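Local coordinates for protein ATP grasp ligase (Microcystis aeruginosa MRC, PDB 5IG9) that probably uses ATP to activate a carboxylate for joining to a nucleophile, as ATP-grasp ligases generally do, at residues L216-V221 and I225-I230; Q254-P259 and E288-L293. All coordinates share one frame; numbering follows the deposited sequence.

Interaction 1 of 2, residues L216-V221 and I225-I230; sequences LRITIV and IFTAAI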
loop_
_atom_site.group_PDB
_atom_site.type_symbol
_atom_site.label_atom_id
_atom_site.label_comp_id
_atom_site.label_asym_id
_atom_site.label_seq_id
_atom_site.Cartn_x
_atom_site.Cartn_y
_atom_site.Cartn_z
ATOM N N LEU A 216 24.061 13.698 4.052
ATOM C CA LEU A 216 24.400 12.804 2.952
ATOM C C LEU A 216 23.146 12.461 2.158
ATOM O O LEU A 216 22.104 12.140 2.742
ATOM C CB LEU A 216 25.050 11.515 3.463
ATOM C CG LEU A 216 26.286 11.634 4.356
ATOM C CD1 LEU A 216 26.852 10.260 4.665
ATOM C CD2 LEU A 216 27.333 12.511 3.703
ATOM N N ARG A 217 23.251 12.527 0.832
ATOM C CA ARG A 217 22.214 12.057 -0.082
ATOM C C ARG A 217 22.805 10.924 -0.903
ATOM O O ARG A 217 23.667 11.153 -1.753
ATOM C CB ARG A 217 21.709 13.183 -0.979
ATOM C CG ARG A 217 20.592 12.767 -1.923
ATOM C CD ARG A 217 19.302 12.456 -1.173
ATOM N NE ARG A 217 18.185 12.212 -2.083
ATOM C CZ ARG A 217 16.916 12.124 -1.700
ATOM N NH1 ARG A 217 16.597 12.260 -0.420
ATOM N NH2 ARG A 217 15.963 11.903 -2.596
ATOM N N ILE A 218 22.335 9.709 -0.654
ATOM C CA ILE A 218 22.912 8.499 -1.225
ATOM C C ILE A 218 21.894 7.875 -2.166
ATOM O O ILE A 218 20.811 7.465 -1.735
ATOM C CB ILE A 218 23.331 7.513 -0.127
ATOM C CG1 ILE A 218 24.248 8.223 0.869
ATOM C CG2 ILE A 218 24.002 6.292 -0.729
ATOM C CD1 ILE A 218 24.477 7.456 2.135
ATOM N N THR A 219 22.241 7.801 -3.445
ATOM C CA THR A 219 21.395 7.206 -4.469
ATOM C C THR A 219 22.052 5.921 -4.952
ATOM O O THR A 219 23.200 5.941 -5.406
ATOM C CB THR A 219 21.178 8.172 -5.633
ATOM O OG1 THR A 219 20.713 9.427 -5.131
ATOM C CG2 THR A 219 20.150 7.613 -6.590
ATOM N N ILE A 220 21.330 4.810 -4.848
ATOM C CA ILE A 220 21.848 3.495 -5.199
ATOM C C ILE A 220 21.065 2.971 -6.392
ATOM O O ILE A 220 19.829 2.970 -6.373
ATOM C CB ILE A 220 21.755 2.518 -4.015
ATOM C CG1 ILE A 220 22.630 3.010 -2.858
ATOM C CG2 ILE A 220 22.156 1.117 -4.450
ATOM C CD1 ILE A 220 22.506 2.180 -1.604
ATOM N N VAL A 221 21.783 2.530 -7.423
ATOM C CA VAL A 221 21.183 1.910 -8.600
ATOM C C VAL A 221 21.836 0.544 -8.769
ATOM O O VAL A 221 22.985 0.450 -9.226
ATOM C CB VAL A 221 21.366 2.757 -9.866
ATOM C CG1 VAL A 221 20.562 2.168 -11.009
ATOM C CG2 VAL A 221 20.968 4.201 -9.608
ATOM N N ILE A 225 26.773 3.109 -6.050
ATOM C CA ILE A 225 26.441 3.999 -4.945
ATOM C C ILE A 225 26.929 5.399 -5.274
ATOM O O ILE A 225 28.137 5.624 -5.410
ATOM C CB ILE A 225 27.050 3.509 -3.624
ATOM C CG1 ILE A 225 26.702 2.037 -3.407
ATOM C CG2 ILE A 225 26.556 4.358 -2.467
ATOM C CD1 ILE A 225 27.318 1.442 -2.173
ATOM N N PHE A 226 25.991 6.340 -5.383
ATOM C CA PHE A 226 26.298 7.749 -5.603
ATOM C C PHE A 226 26.061 8.501 -4.297
ATOM O O PHE A 226 24.912 8.683 -3.876
ATOM C CB PHE A 226 25.440 8.332 -6.723
ATOM C CG PHE A 226 25.545 7.590 -8.020
ATOM C CD1 PHE A 226 24.707 6.522 -8.295
ATOM C CD2 PHE A 226 26.470 7.970 -8.979
ATOM C CE1 PHE A 226 24.796 5.842 -9.491
ATOM C CE2 PHE A 226 26.563 7.295 -10.179
ATOM C CZ PHE A 226 25.727 6.231 -10.437
ATOM N N THR A 227 27.142 8.951 -3.665
ATOM C CA THR A 227 27.078 9.620 -2.373
ATOM C C THR A 227 27.416 11.093 -2.537
ATOM O O THR A 227 28.467 11.436 -3.090
ATOM C CB THR A 227 28.035 8.975 -1.369
ATOM O OG1 THR A 227 27.719 7.586 -1.232
ATOM C CG2 THR A 227 27.907 9.651 -0.012
ATOM N N ALA A 228 26.533 11.954 -2.040
ATOM C CA ALA A 228 26.721 13.396 -2.079
ATOM C C ALA A 228 26.565 13.972 -0.677
ATOM O O ALA A 228 25.703 13.535 0.091
ATOM C CB ALA A 228 25.725 14.054 -3.038
ATOM N N ALA A 229 27.399 14.955 -0.347
ATOM C CA ALA A 229 27.401 15.565 0.975
ATOM C C ALA A 229 27.300 17.077 0.853
ATOM O O ALA A 229 27.702 17.664 -0.154
ATOM C CB ALA A 229 28.661 15.200 1.764
ATOM N N ILE A 230 26.756 17.703 1.893
ATOM C CA ILE A 230 26.657 19.154 1.969
ATOM C C ILE A 230 26.828 19.571 3.421
ATOM O O ILE A 230 26.315 18.916 4.337
ATOM C CB ILE A 230 25.323 19.671 1.389
ATOM C CG1 ILE A 230 25.297 21.199 1.356
ATOM C CG2 ILE A 230 24.136 19.148 2.186
ATOM C CD1 ILE A 230 24.071 21.765 0.678
#

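Interaction 2 of 2, residues Q254-P259 and E288-L293; sequences QPYDLP and ERYIFL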
loop_
_atom_site.group_PDB
_atom_site.type_symbol
_atom_site.label_atom_id
_atom_site.label_comp_id
_atom_site.label_asym_id
_atom_site.label_seq_id
_atom_site.Cartn_x
_atom_site.Cartn_y
_atom_site.Cartn_z
ATOM N N GLN A 254 28.605 18.030 -2.818
ATOM C CA GLN A 254 29.865 17.568 -3.397
ATOM C C GLN A 254 30.068 16.075 -3.182
ATOM O O GLN A 254 29.568 15.511 -2.208
ATOM C CB GLN A 254 31.041 18.349 -2.806
ATOM C CG GLN A 254 31.071 18.369 -1.287
ATOM C CD GLN A 254 32.429 17.993 -0.726
ATOM O OE1 GLN A 254 33.345 18.814 -0.680
ATOM N NE2 GLN A 254 32.564 16.743 -0.296
ATOM N N PRO A 255 30.800 15.431 -4.088
ATOM C CA PRO A 255 31.038 13.992 -3.943
ATOM C C PRO A 255 31.575 13.675 -2.556
ATOM O O PRO A 255 32.221 14.503 -1.912
ATOM C CB PRO A 255 32.076 13.688 -5.031
ATOM C CG PRO A 255 31.930 14.792 -6.019
ATOM C CD PRO A 255 31.558 16.004 -5.214
ATOM N N TYR A 256 31.302 12.456 -2.099
ATOM C CA TYR A 256 31.710 12.028 -0.770
ATOM C C TYR A 256 31.954 10.527 -0.805
ATOM O O TYR A 256 31.224 9.793 -1.475
ATOM C CB TYR A 256 30.648 12.387 0.278
ATOM C CG TYR A 256 31.050 12.149 1.721
ATOM C CD1 TYR A 256 30.918 10.893 2.303
ATOM C CD2 TYR A 256 31.542 13.184 2.506
ATOM C CE1 TYR A 256 31.277 10.674 3.619
ATOM C CE2 TYR A 256 31.902 12.974 3.822
ATOM C CZ TYR A 256 31.768 11.717 4.372
ATOM O OH TYR A 256 32.124 11.501 5.683
ATOM N N ASP A 257 32.983 10.081 -0.088
ATOM C CA ASP A 257 33.349 8.669 -0.034
ATOM C C ASP A 257 32.877 8.084 1.292
ATOM O O ASP A 257 33.455 8.369 2.346
ATOM C CB ASP A 257 34.856 8.488 -0.206
ATOM C CG ASP A 257 35.325 8.784 -1.621
ATOM O OD1 ASP A 257 34.596 8.451 -2.580
ATOM O OD2 ASP A 257 36.429 9.352 -1.777
ATOM N N LEU A 258 31.830 7.270 1.236
ATOM C CA LEU A 258 31.383 6.550 2.413
ATOM C C LEU A 258 32.440 5.533 2.844
ATOM O O LEU A 258 33.178 5.004 2.009
ATOM C CB LEU A 258 30.073 5.820 2.133
ATOM C CG LEU A 258 28.779 6.625 2.058
ATOM C CD1 LEU A 258 27.628 5.725 1.638
ATOM C CD2 LEU A 258 28.495 7.271 3.400
ATOM N N PRO A 259 32.536 5.250 4.140
ATOM C CA PRO A 259 33.300 4.076 4.573
ATOM C C PRO A 259 32.743 2.819 3.921
ATOM O O PRO A 259 31.531 2.672 3.754
ATOM C CB PRO A 259 33.100 4.068 6.092
ATOM C CG PRO A 259 32.806 5.495 6.439
ATOM C CD PRO A 259 32.021 6.031 5.277
ATOM N N GLU A 288 32.118 12.291 13.370
ATOM C CA GLU A 288 32.115 11.300 12.288
ATOM C C GLU A 288 31.346 10.029 12.648
ATOM O O GLU A 288 31.781 8.914 12.351
ATOM C CB GLU A 288 33.540 10.961 11.850
ATOM C CG GLU A 288 34.125 11.953 10.864
ATOM C CD GLU A 288 35.400 11.446 10.225
ATOM O OE1 GLU A 288 36.467 11.543 10.870
ATOM O OE2 GLU A 288 35.331 10.936 9.084
ATOM N N ARG A 289 30.188 10.196 13.278
ATOM C CA ARG A 289 29.239 9.105 13.447
ATOM C C ARG A 289 28.189 9.188 12.349
ATOM O O ARG A 289 27.640 10.263 12.084
ATOM C CB ARG A 289 28.571 9.161 14.823
ATOM C CG ARG A 289 29.494 8.813 15.975
ATOM C CD ARG A 289 28.818 9.031 17.320
ATOM N NE ARG A 289 27.773 8.047 17.593
ATOM C CZ ARG A 289 27.944 6.964 18.345
ATOM N NH1 ARG A 289 29.122 6.717 18.901
ATOM N NH2 ARG A 289 26.939 6.125 18.541
ATOM N N TYR A 290 27.922 8.055 11.701
ATOM C CA TYR A 290 26.986 7.995 10.586
ATOM C C TYR A 290 25.641 7.480 11.085
ATOM O O TYR A 290 25.547 6.353 11.582
ATOM C CB TYR A 290 27.522 7.107 9.464
ATOM C CG TYR A 290 28.749 7.656 8.762
ATOM C CD1 TYR A 290 30.016 7.462 9.292
ATOM C CD2 TYR A 290 28.639 8.364 7.570
ATOM C CE1 TYR A 290 31.141 7.959 8.660
ATOM C CE2 TYR A 290 29.759 8.865 6.930
ATOM C CZ TYR A 290 31.007 8.658 7.478
ATOM O OH TYR A 290 32.128 9.152 6.846
ATOM N N ILE A 291 24.606 8.304 10.942
ATOM C CA ILE A 291 23.259 7.987 11.400
ATOM C C ILE A 291 22.369 7.788 10.182
ATOM O O ILE A 291 22.292 8.662 9.313
ATOM C CB ILE A 291 22.697 9.091 12.313
ATOM C CG1 ILE A 291 23.393 9.078 13.676
ATOM C CG2 ILE A 291 21.192 8.939 12.481
ATOM C CD1 ILE A 291 24.661 9.901 13.737
ATOM N N PHE A 292 21.703 6.638 10.120
ATOM C CA PHE A 292 20.736 6.372 9.063
ATOM C C PHE A 292 19.414 7.055 9.390
ATOM O O PHE A 292 18.891 6.919 10.499
ATOM C CB PHE A 292 20.522 4.868 8.897
ATOM C CG PHE A 292 19.384 4.514 7.977
ATOM C CD1 PHE A 292 19.577 4.471 6.606
ATOM C CD2 PHE A 292 18.123 4.228 8.480
ATOM C CE1 PHE A 292 18.534 4.151 5.753
ATOM C CE2 PHE A 292 17.076 3.908 7.631
ATOM C CZ PHE A 292 17.284 3.868 6.267
ATOM N N LEU A 293 18.860 7.775 8.415
ATOM C CA LEU A 293 17.582 8.453 8.588
ATOM C C LEU A 293 16.452 7.758 7.840
ATOM O O LEU A 293 15.461 7.352 8.457
ATOM C CB LEU A 293 17.685 9.916 8.139
ATOM C CG LEU A 293 18.556 10.857 8.973
ATOM C CD1 LEU A 293 18.437 12.280 8.452
ATOM C CD2 LEU A 293 18.187 10.785 10.447
#

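Interaction 1 of 2, residues L216-V221 and I225-I230
Arg217 faces Ala228, and Thr219 faces Phe226, as the two hydrogen-bonded pairs of an antiparallel ladder. Arg217 N reaches Ala228 O at 2.8 Å in the carbonyl plane; the return bond, Ala228 N to Arg217 O (3.0 Å), is more bent, its donor standing above the plane of Arg217's own carbonyl. Thr219 N to Phe226 O and Phe226 N to Thr219 O are nearly straight, both 2.8 Å.

Apolar contacts line the face carrying Leu216, Ile218 and Ile220. With CG1 of Ile218 beside its backbone N (chi1 -53°), the CG2 branch lies alongside Ile225 CG2 at 3.6 Å, while CG1 rests near Thr227 CG2. Beta-branched residues suit these extended positions, and the small Ala229 accepts the reach of Leu216, whose CD2 comes within 3.6 Å of Ala229 CB. Leu266 of helix 260-273 covers Ile218 and Ile220. With an alanine at Ile218, Ile225 CG2 would keep only the looser contact with Ile220 CG1 across the strands, and a gap would probably open beneath Leu266.

On the other face the Phe226 ring turns its edge to Thr219 O, 3.3 Å from CD1, and Val221 CG2 meets CE1 obliquely. The guanidinium of Arg217 is engaged elsewhere, in a salt bridge with Asp281 and a hydrogen bond to Glu300 O.

Alternating hydrogen-bonded and non-hydrogen-bonded pairs mark an antiparallel ladder; the very short connection makes it a beta hairpin, here inside a helix-covered sheet.

Interaction 2 of 2, residues Q254-P259 and E288-L293
Across one face of the five-stranded antiparallel sheet, Tyr256 and Tyr290 form a bridge between its two margins: Tyr256 lies by the short edge strand that includes Gln254 and Pro255, and Tyr290 begins the edge strand 290-296. Their hydroxyls share a hydrogen bond, with Tyr256 OH and Tyr290 OH 2.6 Å apart, and either could be the donor. The side chains approach from opposite directions and their ring planes are steeply inclined, by about 65°. Tyr290 OH lies at the edge of the Tyr256 ring, close to its plane, whereas Tyr256 OH approaches the other ring obliquely. Tyrosine suits both places because the two long side chains together span the gap between the backbones and each ends in a hydroxyl that can donate or accept a hydrogen bond. Tyr256 extends with CG opposite its backbone N (chi1 -172°), which extends the phenol across to Tyr290.

Carbon contacts flank this polar link. Tyr256 CE1 lies 4.1 Å from Tyr290 CE2. Pro259 comes against the Tyr290 ring with CD 3.6 Å from CZ and CG 3.7 Å from CE1. Leu258 adds CD2, 4.1 Å from Tyr290 CE2. Proline fits the N-cap position just before helix 260-273, where no backbone N-H is needed, and its compact ring offers an apolar surface to the tyrosine. Beneath, Tyr290 packs on Leu216, Met282 and Val284 of the middle strands, while Ile262 meets it from the helix.

The contact is thus characteristic of a helix packed on one face of an antiparallel sheet, as in ATP-grasp ligases, with the loop that leads into the helix tied to the opposite edge strand.

In the fold
From the N terminus, the chain first completes its parallel sheet and the smaller antiparallel sheet, then enters the five-stranded one. There interaction 1 closes a short hairpin, strand 214-221 with strand 224-231. The chain goes on to strand 254-255, which pairs with the outer side of 224-231, then through helix 260-273 and strand 277-284 before interaction 2 closes a longer loop. The two contacts are in series, neither nested nor crossing, with centres about 9 Å apart. They touch directly: Ala229 borders Gln254 and Tyr256, and Thr227 packs on Leu258. Together they join the inner hairpin, both sheet edges and the start of the covering helix.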